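Local coordinates for glutathione transferase (Lolium rigidum, PDB 6ZB6), which probably conjugates glutathione to electrophilic xenobiotics, herbicides among them, as a phi class glutathione transferase of a grass weed, at residues A[2-7]-A[56-61]; A[15-20]-A[66-71]. All coordinates share one frame; numbering follows the deposited sequence.

Interaction 1 (A[2-7]-A[56-61])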
loop_
_atom_site.group_PDB
_atom_site.type_symbol
_atom_site.label_atom_id
_atom_site.label_comp_id
_atom_site.label_asym_id
_atom_site.label_seq_id
_atom_site.Cartn_x
_atom_site.Cartn_y
_atom_site.Cartn_z
ATOM N N ALA A 2 15.013 7.972 19.853
ATOM C CA ALA A 2 14.348 8.870 18.908
ATOM C C ALA A 2 13.527 8.118 17.864
ATOM O O ALA A 2 14.050 7.240 17.164
ATOM C CB ALA A 2 15.367 9.782 18.222
ATOM N N PRO A 3 12.241 8.448 17.727
ATOM C CA PRO A 3 11.395 7.754 16.751
ATOM C C PRO A 3 11.908 7.938 15.331
ATOM O O PRO A 3 12.600 8.907 15.004
ATOM C CB PRO A 3 10.025 8.422 16.927
ATOM C CG PRO A 3 10.082 9.082 18.279
ATOM C CD PRO A 3 11.512 9.511 18.437
ATOM N N VAL A 4 11.532 7.003 14.472
ATOM C CA VAL A 4 11.939 7.076 13.079
ATOM C C VAL A 4 11.115 8.138 12.360
ATOM O O VAL A 4 10.037 8.540 12.809
ATOM C CB VAL A 4 11.809 5.702 12.406
ATOM C CG1 VAL A 4 12.718 4.704 13.108
ATOM C CG2 VAL A 4 10.329 5.232 12.424
ATOM N N LYS A 5 11.636 8.610 11.232
ATOM C CA LYS A 5 11.004 9.681 10.479
ATOM C C LYS A 5 10.641 9.184 9.094
ATOM O O LYS A 5 11.478 8.597 8.406
ATOM C CB LYS A 5 11.918 10.900 10.336
ATOM C CG LYS A 5 12.334 11.555 11.630
ATOM C CD LYS A 5 13.157 12.795 11.305
ATOM C CE LYS A 5 13.557 13.547 12.551
ATOM N NZ LYS A 5 13.745 14.996 12.265
ATOM N N VAL A 6 9.411 9.454 8.677
ATOM C CA VAL A 6 8.961 9.189 7.317
ATOM C C VAL A 6 8.733 10.529 6.638
ATOM O O VAL A 6 8.033 11.394 7.180
ATOM C CB VAL A 6 7.679 8.336 7.312
ATOM C CG1 VAL A 6 7.289 7.978 5.885
ATOM C CG2 VAL A 6 7.910 7.087 8.141
ATOM N N PHE A 7 9.305 10.695 5.450
ATOM C CA PHE A 7 9.223 11.947 4.703
ATOM C C PHE A 7 8.189 11.805 3.594
ATOM O O PHE A 7 8.317 10.930 2.730
ATOM C CB PHE A 7 10.586 12.318 4.117
ATOM C CG PHE A 7 11.620 12.620 5.161
ATOM C CD1 PHE A 7 12.402 11.603 5.687
ATOM C CD2 PHE A 7 11.778 13.914 5.647
ATOM C CE1 PHE A 7 13.349 11.863 6.670
ATOM C CE2 PHE A 7 12.731 14.190 6.628
ATOM C CZ PHE A 7 13.511 13.164 7.140
ATOM N N PRO A 56 8.037 7.743 -0.311
ATOM C CA PRO A 56 8.645 8.175 0.949
ATOM C C PRO A 56 10.163 8.190 0.921
ATOM O O PRO A 56 10.768 7.515 0.085
ATOM C CB PRO A 56 8.180 7.106 1.937
ATOM C CG PRO A 56 8.144 5.862 1.101
ATOM C CD PRO A 56 7.563 6.349 -0.237
ATOM N N ALA A 57 10.761 8.940 1.836
ATOM C CA ALA A 57 12.093 8.606 2.339
ATOM C C ALA A 57 11.954 8.302 3.825
ATOM O O ALA A 57 10.887 8.463 4.407
ATOM C CB ALA A 57 13.095 9.733 2.082
ATOM N N PHE A 58 13.043 7.892 4.460
ATOM C CA PHE A 58 12.931 7.373 5.813
ATOM C C PHE A 58 14.248 7.596 6.532
ATOM O O PHE A 58 15.312 7.429 5.935
ATOM C CB PHE A 58 12.566 5.883 5.769
ATOM C CG PHE A 58 12.623 5.182 7.097
ATOM C CD1 PHE A 58 13.800 4.571 7.534
ATOM C CD2 PHE A 58 11.495 5.096 7.888
ATOM C CE1 PHE A 58 13.845 3.921 8.758
ATOM C CE2 PHE A 58 11.521 4.426 9.106
ATOM C CZ PHE A 58 12.687 3.833 9.538
ATOM N N GLN A 59 14.180 7.961 7.811
ATOM C CA GLN A 59 15.395 8.131 8.604
ATOM C C GLN A 59 15.236 7.450 9.957
ATOM O O GLN A 59 14.221 7.624 10.642
ATOM C CB GLN A 59 15.737 9.610 8.797
ATOM C CG GLN A 59 17.103 9.844 9.454
ATOM C CD GLN A 59 17.340 11.303 9.785
ATOM O OE1 GLN A 59 16.555 12.176 9.400
ATOM N NE2 GLN A 59 18.432 11.582 10.498
ATOM N N ASP A 60 16.231 6.651 10.316
ATOM C CA ASP A 60 16.364 6.073 11.647
ATOM C C ASP A 60 17.777 6.428 12.091
ATOM O O ASP A 60 18.724 5.738 11.713
ATOM C CB ASP A 60 16.151 4.566 11.614
ATOM C CG ASP A 60 16.256 3.933 12.987
ATOM O OD1 ASP A 60 16.416 4.678 13.974
ATOM O OD2 ASP A 60 16.157 2.691 13.077
ATOM N N GLY A 61 17.924 7.498 12.867
ATOM C CA GLY A 61 19.253 7.927 13.271
ATOM C C GLY A 61 20.060 8.374 12.074
ATOM O O GLY A 61 19.645 9.283 11.350
HETATM O O HOH W 1 14.772 4.690 16.383
HETATM O O HOH W 2 16.088 14.503 10.016
#
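Pro56, which follows a cis peptide bond, lays its ring beside Val6, CB to CG1, at the mouth of the antiparallel pairing of strands 4-7 and 57-60. This cis-proline before a central strand is a signature of the thioredoxin fold, and here Pro56 also touches the bound glutathione conjugate. Ala57 forms a hydrogen-bonded pair with Phe7: its O takes Phe7 N at 2.9 Å, while the return bond, Ala57 N to Phe7 O, stretches to 3.3 Å. Phe58 sits in the next, non-hydrogen-bonded pair with Val6, but its ring reaches on to Val4, CZ meeting CB at 3.5 Å; CG anti to the backbone N (chi1 171°) carries it there. Gln59 and Lys5 exchange two hydrogen bonds, Lys5 N to Gln59 O and Gln59 N to Lys5 O, both 2.8 Å. The Gln59 amide is nearly coplanar with the Phe7 ring; the ring edge meets Gln59 CB, and Gln59 NE2 donates to Gly61 O at 2.7 Å. Asp60 places CG 3.6 Å from Val4 CG1; OD2 is hydrogen-bonded to Tyr74 and salt-bridged to Lys78, both of helix 68-78. Val4, Val6 and Phe58 thus make one apolar sheet face, while the other carries Phe7 and Ala57 and turns polar at Lys5 and Gln59.

Interaction 2 (A[15-20]-A[66-71]). With GTB (S-(p-nitrobenzyl)glutathione), chain G.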
loop_
_atom_site.group_PDB
_atom_site.type_symbol
_atom_site.label_atom_id
_atom_site.label_comp_id
_atom_site.label_asym_id
_atom_site.label_seq_id
_atom_site.Cartn_x
_atom_site.Cartn_y
_atom_site.Cartn_z
ATOM N N VAL A 15 3.801 6.289 0.976
ATOM C CA VAL A 15 4.010 6.702 2.363
ATOM C C VAL A 15 3.101 5.907 3.290
ATOM O O VAL A 15 3.548 5.344 4.301
ATOM C CB VAL A 15 3.781 8.215 2.519
ATOM C CG1 VAL A 15 3.776 8.591 3.996
ATOM C CG2 VAL A 15 4.829 9.010 1.743
ATOM N N ALA A 16 1.798 5.879 2.969
ATOM C CA ALA A 16 0.824 5.155 3.772
ATOM C C ALA A 16 1.240 3.710 3.967
ATOM O O ALA A 16 1.022 3.139 5.040
ATOM C CB ALA A 16 -0.558 5.210 3.110
ATOM N N ARG A 17 1.853 3.107 2.938
ATOM C CA ARG A 17 2.303 1.721 3.047
ATOM C C ARG A 17 3.197 1.534 4.271
ATOM O O ARG A 17 2.986 0.623 5.081
ATOM C CB ARG A 17 3.027 1.307 1.758
ATOM C CG ARG A 17 3.542 -0.131 1.769
ATOM C CD ARG A 17 4.611 -0.393 0.703
ATOM N NE ARG A 17 4.232 0.116 -0.615
ATOM C CZ ARG A 17 3.304 -0.443 -1.394
ATOM N NH1 ARG A 17 2.678 -1.549 -1.001
ATOM N NH2 ARG A 17 3.003 0.095 -2.572
ATOM N N VAL A 18 4.174 2.432 4.438
ATOM C CA VAL A 18 5.087 2.388 5.579
ATOM C C VAL A 18 4.342 2.642 6.888
ATOM O O VAL A 18 4.561 1.954 7.894
ATOM C CB VAL A 18 6.217 3.414 5.373
ATOM C CG1 VAL A 18 7.172 3.444 6.594
ATOM C CG2 VAL A 18 6.967 3.147 4.053
ATOM N N LEU A 19 3.457 3.639 6.902
ATOM C CA LEU A 19 2.741 3.960 8.132
ATOM C C LEU A 19 1.924 2.769 8.620
ATOM O O LEU A 19 1.830 2.531 9.828
ATOM C CB LEU A 19 1.851 5.188 7.924
ATOM C CG LEU A 19 2.532 6.451 7.387
ATOM C CD1 LEU A 19 1.586 7.657 7.411
ATOM C CD2 LEU A 19 3.836 6.755 8.135
ATOM N N VAL A 20 1.333 2.006 7.696
ATOM C CA VAL A 20 0.609 0.798 8.084
ATOM C C VAL A 20 1.520 -0.141 8.871
ATOM O O VAL A 20 1.165 -0.615 9.956
ATOM C CB VAL A 20 0.011 0.102 6.848
ATOM C CG1 VAL A 20 -0.423 -1.318 7.214
ATOM C CG2 VAL A 20 -1.209 0.909 6.308
ATOM N N PHE A 66 15.013 4.588 1.319
ATOM C CA PHE A 66 13.884 4.930 0.472
ATOM C C PHE A 66 13.390 3.626 -0.136
ATOM O O PHE A 66 13.914 2.549 0.173
ATOM C CB PHE A 66 14.270 5.994 -0.565
ATOM C CG PHE A 66 15.355 5.561 -1.524
ATOM C CD1 PHE A 66 16.697 5.696 -1.191
ATOM C CD2 PHE A 66 15.028 5.051 -2.772
ATOM C CE1 PHE A 66 17.695 5.303 -2.082
ATOM C CE2 PHE A 66 16.007 4.656 -3.652
ATOM C CZ PHE A 66 17.349 4.789 -3.317
ATOM N N GLU A 67 12.368 3.733 -0.989
ATOM C CA GLU A 67 11.586 2.609 -1.507
ATOM C C GLU A 67 10.720 2.019 -0.401
ATOM O O GLU A 67 11.217 1.442 0.565
ATOM C CB GLU A 67 12.466 1.529 -2.162
ATOM C CG GLU A 67 12.824 1.838 -3.617
ATOM C CD GLU A 67 11.618 1.813 -4.573
ATOM O OE1 GLU A 67 10.557 1.221 -4.236
ATOM O OE2 GLU A 67 11.750 2.393 -5.672
ATOM N N SER A 68 9.403 2.175 -0.546
ATOM C CA SER A 68 8.488 1.905 0.553
ATOM C C SER A 68 8.572 0.463 1.054
ATOM O O SER A 68 8.495 0.224 2.261
ATOM C CB SER A 68 7.057 2.261 0.109
ATOM O OG SER A 68 6.678 1.490 -1.018
ATOM N N ARG A 69 8.703 -0.518 0.158
ATOM C CA ARG A 69 8.738 -1.897 0.645
ATOM C C ARG A 69 10.021 -2.203 1.398
ATOM O O ARG A 69 9.995 -2.995 2.352
ATOM C CB ARG A 69 8.563 -2.889 -0.504
ATOM C CG ARG A 69 7.147 -2.859 -1.106
ATOM C CD ARG A 69 7.077 -3.765 -2.326
ATOM N NE ARG A 69 5.781 -3.660 -3.016
ATOM C CZ ARG A 69 5.444 -2.688 -3.858
ATOM N NH1 ARG A 69 6.285 -1.705 -4.109
ATOM N NH2 ARG A 69 4.240 -2.694 -4.442
ATOM N N ALA A 70 11.146 -1.605 0.981
ATOM C CA ALA A 70 12.392 -1.771 1.731
ATOM C C ALA A 70 12.287 -1.142 3.115
ATOM O O ALA A 70 12.676 -1.754 4.121
ATOM C CB ALA A 70 13.571 -1.164 0.963
ATOM N N ILE A 71 11.797 0.102 3.178
ATOM C CA ILE A 71 11.555 0.741 4.469
ATOM C C ILE A 71 10.670 -0.138 5.342
ATOM O O ILE A 71 10.935 -0.327 6.536
ATOM C CB ILE A 71 10.925 2.132 4.277
ATOM C CG1 ILE A 71 11.845 3.075 3.486
ATOM C CG2 ILE A 71 10.568 2.719 5.641
ATOM C CD1 ILE A 71 11.089 4.293 2.899
HETATM N N1 GTB G . 8.737 2.415 -5.770
HETATM C CA1 GTB G . 8.613 3.640 -4.995
HETATM C C1 GTB G . 8.199 3.290 -3.557
HETATM O O11 GTB G . 7.398 2.341 -3.336
HETATM O O12 GTB G . 8.656 3.942 -2.580
HETATM C CB1 GTB G . 7.557 4.517 -5.678
HETATM C CG1 GTB G . 7.394 5.798 -4.862
HETATM C CD1 GTB G . 6.539 6.818 -5.593
HETATM O OE1 GTB G . 6.075 6.591 -6.668
HETATM N N2 GTB G . 6.294 8.083 -4.945
HETATM C CA2 GTB G . 5.480 9.049 -5.655
HETATM C C2 GTB G . 6.348 10.257 -5.974
HETATM O O2 GTB G . 7.102 10.717 -5.173
HETATM C CB2 GTB G . 4.291 9.452 -4.780
HETATM S SG2 GTB G . 3.210 7.993 -4.556
HETATM N N3 GTB G . 6.266 10.843 -7.289
HETATM C CA3 GTB G . 7.086 11.998 -7.589
HETATM C C3 GTB G . 7.984 11.716 -8.789
HETATM O O31 GTB G . 8.469 12.680 -9.443
HETATM O O32 GTB G . 8.246 10.528 -9.128
HETATM C "C'" GTB G . 2.472 7.572 -6.162
HETATM C "C1'" GTB G . 1.656 8.768 -6.645
HETATM C "C2'" GTB G . 2.036 9.441 -7.795
HETATM C "C3'" GTB G . 1.300 10.530 -8.242
HETATM C "C4'" GTB G . 0.178 10.943 -7.539
HETATM N N41 GTB G . -0.599 12.091 -8.003
HETATM O O41 GTB G . -0.301 12.717 -9.227
HETATM O O42 GTB G . -1.477 12.495 -7.340
HETATM C "C5'" GTB G . -0.199 10.267 -6.385
HETATM C "C6'" GTB G . 0.537 9.179 -5.936
#
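The gamma-glutamyl end of the glutathione site in the thioredoxin-like domain lies where helix 13-24 meets the start of helix 68-78, and Ser68 joins the two. Arg17 NE donates to Ser68 OG at 2.8 Å, a bent bond (133° at the hydrogen) whose acceptor is tilted 24° from the guanidinium plane. OG in turn donates to O11 of the ligand's gamma-glutamyl carboxylate at 2.6 Å, so the arginine sits in the second shell and probably helps to orient the hydroxyl. Ser68 N binds the other carboxylate oxygen, O12, at 2.8 Å; one residue thus grips both oxygens. Glu67, at the N-cap position, bends at chi2 to bring OE1 within 2.7 Å of the ligand's N1. This Glu-Ser pair at the head of the helix is the familiar recognition element for the gamma-glutamyl group in glutathione transferases, and the helix N terminus probably adds favourable electrostatics for the carboxylate. Arg69 lays its guanidinium over one face of that of Arg17, centres 4.0 Å apart and planes at 27°. Asp105 forms a salt bridge with Arg69, and Asn14 and Asn171 take the two terminal nitrogens of Arg17. Deeper between the helices, Val18 CG1 packs on Ile71 CG2 at 3.6 Å, the two side chains crossing at about a right angle.

In the fold
From the N terminus, strand 4-7 leads directly into helix 13-24, so each contact starts in this first strand-helix unit. Interaction 1 closes a loop when the chain returns at 56-61, having passed through strand 29-32 and helix 44-47; interaction 2 closes when helix 68-78 begins, after hairpin partner 63-66. Because their segments alternate along the chain, the two loops cross instead of nesting. Interaction 1 joins the two central strands of the sheet, whereas interaction 2 joins two helices packed over it. They meet directly: Phe58 CD2 lies 3.4 Å from Ile71 CG2, and Pro56 CB lies 3.9 Å from Val15 CG2, tying sheet to helices beside the glutathione site.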